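Local coordinates for RNA-binding protein Smaug (Drosophila melanogaster, PDB 1OXJ) that binds RNA, recognising it through its SAM domain, which is joined here to a helical PHAT domain, at residues T30-L42 against S52-R65. Residues are numbered along the deposited sequence; the frame is centred on the assembly and turned at random.
Sequences TYEEMLLITEDFL and SHKLALCIDKLKER
M34 packs its side chain from helix 31-34 onto I59 and L62 of the long helix 49-77. From CB, the chain turns CG anti to the backbone N, which lays CG against CD1 of I59 at 3.6 Å. SD passes L62 CD1 at 4.0 Å, and a bend at the last torsion (chi3 75°) brings CE to 3.8 Å from that same CD1, the two side chains crossing at about a right angle. I10 and W13 of helix 10-16 close in on this cluster too, M34 touching the first, I59 and L62 the second. The CG2 branch of I59 meets the M34-I37 turn, near the carbonyl oxygens of M34 and I37. Beside it L35 rests CD2 on L62 CB, and K63 CE comes close to L35 O. Further along, A56 CB sits beneath the start of helix 39-44, 3.6 Å from E39 N, and L42 lays CD1 across L55 CB. E39 itself runs extended over the helix backbone, CB on A56, CG beside S52 CB and the carboxylate near the edge of the H53 ring, its exact placement doubtful. Cut back to an alanine, E39 would probably uncover the backbone at S52 and H53 and leave the imidazole without its acidic neighbour.

At the other end R65 and Y31 arrive from opposite directions. NH2 gives Y31 OH a weak bond, 2.8 Å but bent to 122°, while NE holds the L62 carbonyl and NH1 reaches P97 and T96. A water bridges the I37 carbonyl and D60 OD1, which also pairs with K63 NZ. This is the SAM helical bundle, short helices 31-34 and 39-44 seated on long helix 49-77: the middle is apolar, the one direct hydrogen bond is weak and lies at the R65 end, a water link runs along the flank, and the arginine ties the bundle to the loop holding T96 and P97.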
loop_
_atom_site.group_PDB
_atom_site.type_symbol
_atom_site.label_atom_id
_atom_site.label_comp_id
_atom_site.label_asym_id
_atom_site.label_seq_id
_atom_site.Cartn_x
_atom_site.Cartn_y
_atom_site.Cartn_z
ATOM N N THR A 30 9.045 8.394 14.164
ATOM C CA THR A 30 7.728 7.801 14.344
ATOM C C THR A 30 6.967 7.980 13.043
ATOM O O THR A 30 7.339 8.793 12.188
ATOM C CB THR A 30 6.922 8.498 15.440
ATOM O OG1 THR A 30 6.583 9.824 15.008
ATOM C CG2 THR A 30 7.725 8.557 16.722
ATOM N N TYR A 31 5.885 7.228 12.910
ATOM C CA TYR A 31 5.055 7.289 11.732
ATOM C C TYR A 31 4.557 8.724 11.498
ATOM O O TYR A 31 4.651 9.253 10.389
ATOM C CB TYR A 31 3.890 6.328 11.914
ATOM C CG TYR A 31 2.913 6.325 10.778
ATOM C CD1 TYR A 31 3.064 5.453 9.700
ATOM C CD2 TYR A 31 1.818 7.177 10.790
ATOM C CE1 TYR A 31 2.136 5.430 8.669
ATOM C CE2 TYR A 31 0.886 7.163 9.765
ATOM C CZ TYR A 31 1.047 6.290 8.712
ATOM O OH TYR A 31 0.100 6.259 7.718
ATOM N N GLU A 32 4.061 9.374 12.545
ATOM C CA GLU A 32 3.558 10.737 12.374
ATOM C C GLU A 32 4.649 11.707 11.924
ATOM O O GLU A 32 4.396 12.613 11.139
ATOM C CB GLU A 32 2.915 11.242 13.675
ATOM C CG GLU A 32 1.620 10.532 14.080
ATOM C CD GLU A 32 1.805 9.057 14.439
ATOM O OE1 GLU A 32 2.821 8.704 15.078
ATOM O OE2 GLU A 32 0.915 8.247 14.096
ATOM N N GLU A 33 5.864 11.529 12.427
ATOM C CA GLU A 33 6.965 12.407 12.040
ATOM C C GLU A 33 7.297 12.235 10.564
ATOM O O GLU A 33 7.587 13.217 9.869
ATOM C CB GLU A 33 8.203 12.119 12.893
ATOM C CG GLU A 33 8.050 12.567 14.350
ATOM C CD GLU A 33 9.303 12.315 15.164
ATOM O OE1 GLU A 33 9.736 11.141 15.259
ATOM O OE2 GLU A 33 9.854 13.293 15.709
ATOM N N MET A 34 7.258 10.989 10.090
ATOM C CA MET A 34 7.531 10.699 8.681
ATOM C C MET A 34 6.603 11.524 7.803
ATOM O O MET A 34 7.034 12.082 6.793
ATOM C CB MET A 34 7.330 9.195 8.369
ATOM C CG MET A 34 7.198 8.836 6.842
ATOM S SD MET A 34 6.991 7.068 6.481
ATOM C CE MET A 34 5.292 6.825 6.955
ATOM N N LEU A 35 5.333 11.609 8.193
ATOM C CA LEU A 35 4.345 12.355 7.413
ATOM C C LEU A 35 4.522 13.869 7.464
ATOM O O LEU A 35 3.853 14.596 6.737
ATOM C CB LEU A 35 2.921 11.984 7.849
ATOM C CG LEU A 35 2.545 10.515 7.620
ATOM C CD1 LEU A 35 1.098 10.280 8.036
ATOM C CD2 LEU A 35 2.742 10.148 6.154
ATOM N N LEU A 36 5.431 14.341 8.316
ATOM C CA LEU A 36 5.697 15.774 8.434
ATOM C C LEU A 36 6.892 16.184 7.581
ATOM O O LEU A 36 7.239 17.362 7.511
ATOM C CB LEU A 36 5.968 16.145 9.894
ATOM C CG LEU A 36 4.783 15.959 10.843
ATOM C CD1 LEU A 36 5.186 16.351 12.257
ATOM C CD2 LEU A 36 3.613 16.799 10.361
ATOM N N ILE A 37 7.514 15.209 6.930
ATOM C CA ILE A 37 8.681 15.465 6.093
ATOM C C ILE A 37 8.391 16.336 4.877
ATOM O O ILE A 37 7.432 16.094 4.139
ATOM C CB ILE A 37 9.304 14.140 5.606
ATOM C CG1 ILE A 37 9.987 13.434 6.780
ATOM C CG2 ILE A 37 10.282 14.402 4.471
ATOM C CD1 ILE A 37 10.502 12.043 6.454
ATOM N N THR A 38 9.234 17.346 4.679
ATOM C CA THR A 38 9.119 18.264 3.547
ATOM C C THR A 38 10.443 18.285 2.792
ATOM O O THR A 38 11.487 17.920 3.348
ATOM C CB THR A 38 8.799 19.700 4.013
ATOM O OG1 THR A 38 9.766 20.116 4.985
ATOM C CG2 THR A 38 7.411 19.767 4.619
ATOM N N GLU A 39 10.405 18.706 1.529
ATOM C CA GLU A 39 11.611 18.764 0.708
ATOM C C GLU A 39 12.654 19.658 1.363
ATOM O O GLU A 39 13.856 19.379 1.316
ATOM C CB GLU A 39 11.277 19.295 -0.697
ATOM C CG GLU A 39 12.480 19.442 -1.619
ATOM C CD GLU A 39 12.096 19.894 -3.027
ATOM O OE1 GLU A 39 11.175 20.724 -3.162
ATOM O OE2 GLU A 39 12.724 19.430 -3.997
ATOM N N ASP A 40 12.173 20.727 1.988
ATOM C CA ASP A 40 13.020 21.704 2.658
ATOM C C ASP A 40 13.766 21.071 3.833
ATOM O O ASP A 40 14.958 21.301 4.024
ATOM C CB ASP A 40 12.141 22.866 3.118
ATOM C CG ASP A 40 12.938 24.060 3.569
ATOM O OD1 ASP A 40 14.017 24.321 2.992
ATOM O OD2 ASP A 40 12.470 24.755 4.495
ATOM N N PHE A 41 13.056 20.261 4.615
ATOM C CA PHE A 41 13.655 19.575 5.749
ATOM C C PHE A 41 14.747 18.615 5.279
ATOM O O PHE A 41 15.828 18.554 5.861
ATOM C CB PHE A 41 12.583 18.777 6.511
ATOM C CG PHE A 41 13.144 17.666 7.363
ATOM C CD1 PHE A 41 13.830 17.946 8.542
ATOM C CD2 PHE A 41 13.028 16.337 6.953
ATOM C CE1 PHE A 41 14.397 16.925 9.296
ATOM C CE2 PHE A 41 13.588 15.307 7.699
ATOM C CZ PHE A 41 14.277 15.597 8.873
ATOM N N LEU A 42 14.452 17.855 4.231
ATOM C CA LEU A 42 15.408 16.886 3.715
ATOM C C LEU A 42 16.695 17.548 3.230
ATOM O O LEU A 42 17.799 17.088 3.545
ATOM C CB LEU A 42 14.771 16.070 2.585
ATOM C CG LEU A 42 13.590 15.199 3.023
ATOM C CD1 LEU A 42 12.901 14.616 1.793
ATOM C CD2 LEU A 42 14.091 14.084 3.964
ATOM N N SER A 52 15.600 14.745 -2.248
ATOM C CA SER A 52 14.733 15.507 -1.349
ATOM C C SER A 52 13.391 15.699 -2.036
ATOM O O SER A 52 12.334 15.460 -1.449
ATOM C CB SER A 52 15.342 16.878 -1.027
ATOM O OG SER A 52 16.489 16.760 -0.200
ATOM N N HIS A 53 13.440 16.127 -3.294
ATOM C CA HIS A 53 12.223 16.342 -4.062
ATOM C C HIS A 53 11.453 15.036 -4.260
ATOM O O HIS A 53 10.247 14.979 -4.038
ATOM C CB HIS A 53 12.558 16.956 -5.428
ATOM C CG HIS A 53 11.349 17.275 -6.252
ATOM N ND1 HIS A 53 10.362 18.135 -5.819
ATOM C CD2 HIS A 53 10.955 16.829 -7.468
ATOM C CE1 HIS A 53 9.410 18.203 -6.734
ATOM N NE2 HIS A 53 9.745 17.419 -7.744
ATOM N N LYS A 54 12.153 13.981 -4.670
ATOM C CA LYS A 54 11.502 12.702 -4.902
ATOM C C LYS A 54 10.872 12.115 -3.640
ATOM O O LYS A 54 9.724 11.676 -3.663
ATOM C CB LYS A 54 12.493 11.697 -5.483
ATOM C CG LYS A 54 11.853 10.379 -5.869
ATOM C CD LYS A 54 12.908 9.402 -6.356
ATOM C CE LYS A 54 12.284 8.113 -6.852
ATOM N NZ LYS A 54 13.328 7.156 -7.312
ATOM N N LEU A 55 11.616 12.108 -2.541
ATOM C CA LEU A 55 11.085 11.564 -1.296
ATOM C C LEU A 55 9.921 12.416 -0.801
ATOM O O LEU A 55 8.930 11.893 -0.295
ATOM C CB LEU A 55 12.188 11.485 -0.232
ATOM C CG LEU A 55 11.804 10.841 1.105
ATOM C CD1 LEU A 55 11.134 9.494 0.875
ATOM C CD2 LEU A 55 13.058 10.671 1.952
ATOM N N ALA A 56 10.025 13.731 -0.963
ATOM C CA ALA A 56 8.948 14.607 -0.526
ATOM C C ALA A 56 7.690 14.273 -1.323
ATOM O O ALA A 56 6.588 14.263 -0.780
ATOM C CB ALA A 56 9.337 16.072 -0.732
ATOM N N LEU A 57 7.862 14.002 -2.613
ATOM C CA LEU A 57 6.738 13.648 -3.477
ATOM C C LEU A 57 6.118 12.330 -3.030
ATOM O O LEU A 57 4.897 12.182 -3.016
ATOM C CB LEU A 57 7.194 13.510 -4.930
ATOM C CG LEU A 57 7.588 14.787 -5.671
ATOM C CD1 LEU A 57 7.978 14.431 -7.103
ATOM C CD2 LEU A 57 6.421 15.769 -5.658
ATOM N N CYS A 58 6.968 11.374 -2.672
ATOM C CA CYS A 58 6.491 10.069 -2.225
ATOM C C CYS A 58 5.726 10.194 -0.915
ATOM O O CYS A 58 4.707 9.532 -0.725
ATOM C CB CYS A 58 7.667 9.098 -2.063
ATOM S SG CYS A 58 8.451 8.641 -3.622
ATOM N N ILE A 59 6.219 11.044 -0.015
ATOM C CA ILE A 59 5.558 11.261 1.270
ATOM C C ILE A 59 4.195 11.908 1.010
ATOM O O ILE A 59 3.197 11.582 1.662
ATOM C CB ILE A 59 6.419 12.179 2.182
ATOM C CG1 ILE A 59 7.714 11.458 2.574
ATOM C CG2 ILE A 59 5.638 12.590 3.420
ATOM C CD1 ILE A 59 7.534 10.327 3.581
ATOM N N ASP A 60 4.152 12.826 0.048
ATOM C CA ASP A 60 2.892 13.473 -0.288
ATOM C C ASP A 60 1.919 12.419 -0.797
ATOM O O ASP A 60 0.741 12.429 -0.439
ATOM C CB ASP A 60 3.099 14.556 -1.352
ATOM C CG ASP A 60 3.879 15.740 -0.826
ATOM O OD1 ASP A 60 3.492 16.270 0.236
ATOM O OD2 ASP A 60 4.874 16.139 -1.467
ATOM N N LYS A 61 2.414 11.492 -1.615
ATOM C CA LYS A 61 1.552 10.441 -2.139
ATOM C C LYS A 61 1.066 9.548 -1.005
ATOM O O LYS A 61 -0.027 8.993 -1.074
ATOM C CB LYS A 61 2.283 9.604 -3.196
ATOM C CG LYS A 61 2.572 10.380 -4.468
ATOM C CD LYS A 61 3.035 9.479 -5.603
ATOM C CE LYS A 61 3.313 10.301 -6.851
ATOM N NZ LYS A 61 3.709 9.446 -8.000
ATOM N N LEU A 62 1.881 9.405 0.038
ATOM C CA LEU A 62 1.481 8.597 1.184
ATOM C C LEU A 62 0.238 9.232 1.781
ATOM O O LEU A 62 -0.714 8.543 2.156
ATOM C CB LEU A 62 2.587 8.554 2.251
ATOM C CG LEU A 62 3.805 7.666 1.986
ATOM C CD1 LEU A 62 4.678 7.586 3.259
ATOM C CD2 LEU A 62 3.327 6.265 1.585
ATOM N N LYS A 63 0.239 10.559 1.848
ATOM C CA LYS A 63 -0.893 11.277 2.422
ATOM C C LYS A 63 -2.163 11.128 1.599
ATOM O O LYS A 63 -3.261 11.303 2.119
ATOM C CB LYS A 63 -0.565 12.766 2.584
ATOM C CG LYS A 63 0.633 13.077 3.469
ATOM C CD LYS A 63 0.745 14.583 3.683
ATOM C CE LYS A 63 2.159 15.017 4.022
ATOM N NZ LYS A 63 3.073 14.927 2.838
ATOM N N GLU A 64 -2.020 10.789 0.322
ATOM C CA GLU A 64 -3.180 10.620 -0.553
ATOM C C GLU A 64 -3.757 9.204 -0.565
ATOM O O GLU A 64 -4.819 8.962 -1.134
ATOM C CB GLU A 64 -2.825 11.020 -1.983
ATOM C CG GLU A 64 -2.665 12.519 -2.189
ATOM C CD GLU A 64 -3.856 13.303 -1.658
ATOM O OE1 GLU A 64 -5.006 12.985 -2.039
ATOM O OE2 GLU A 64 -3.640 14.238 -0.857
ATOM N N ARG A 65 -3.070 8.269 0.081
ATOM C CA ARG A 65 -3.534 6.893 0.100
ATOM C C ARG A 65 -5.015 6.701 0.425
ATOM O O ARG A 65 -5.719 5.990 -0.296
ATOM C CB ARG A 65 -2.679 6.066 1.059
ATOM C CG ARG A 65 -1.293 5.753 0.518
ATOM C CD ARG A 65 -0.462 5.042 1.556
ATOM N NE ARG A 65 -0.292 5.861 2.763
ATOM C CZ ARG A 65 0.316 5.433 3.860
ATOM N NH1 ARG A 65 0.811 4.201 3.892
ATOM N NH2 ARG A 65 0.414 6.220 4.928
HETATM O O HOH W 1 5.887 16.331 1.606
#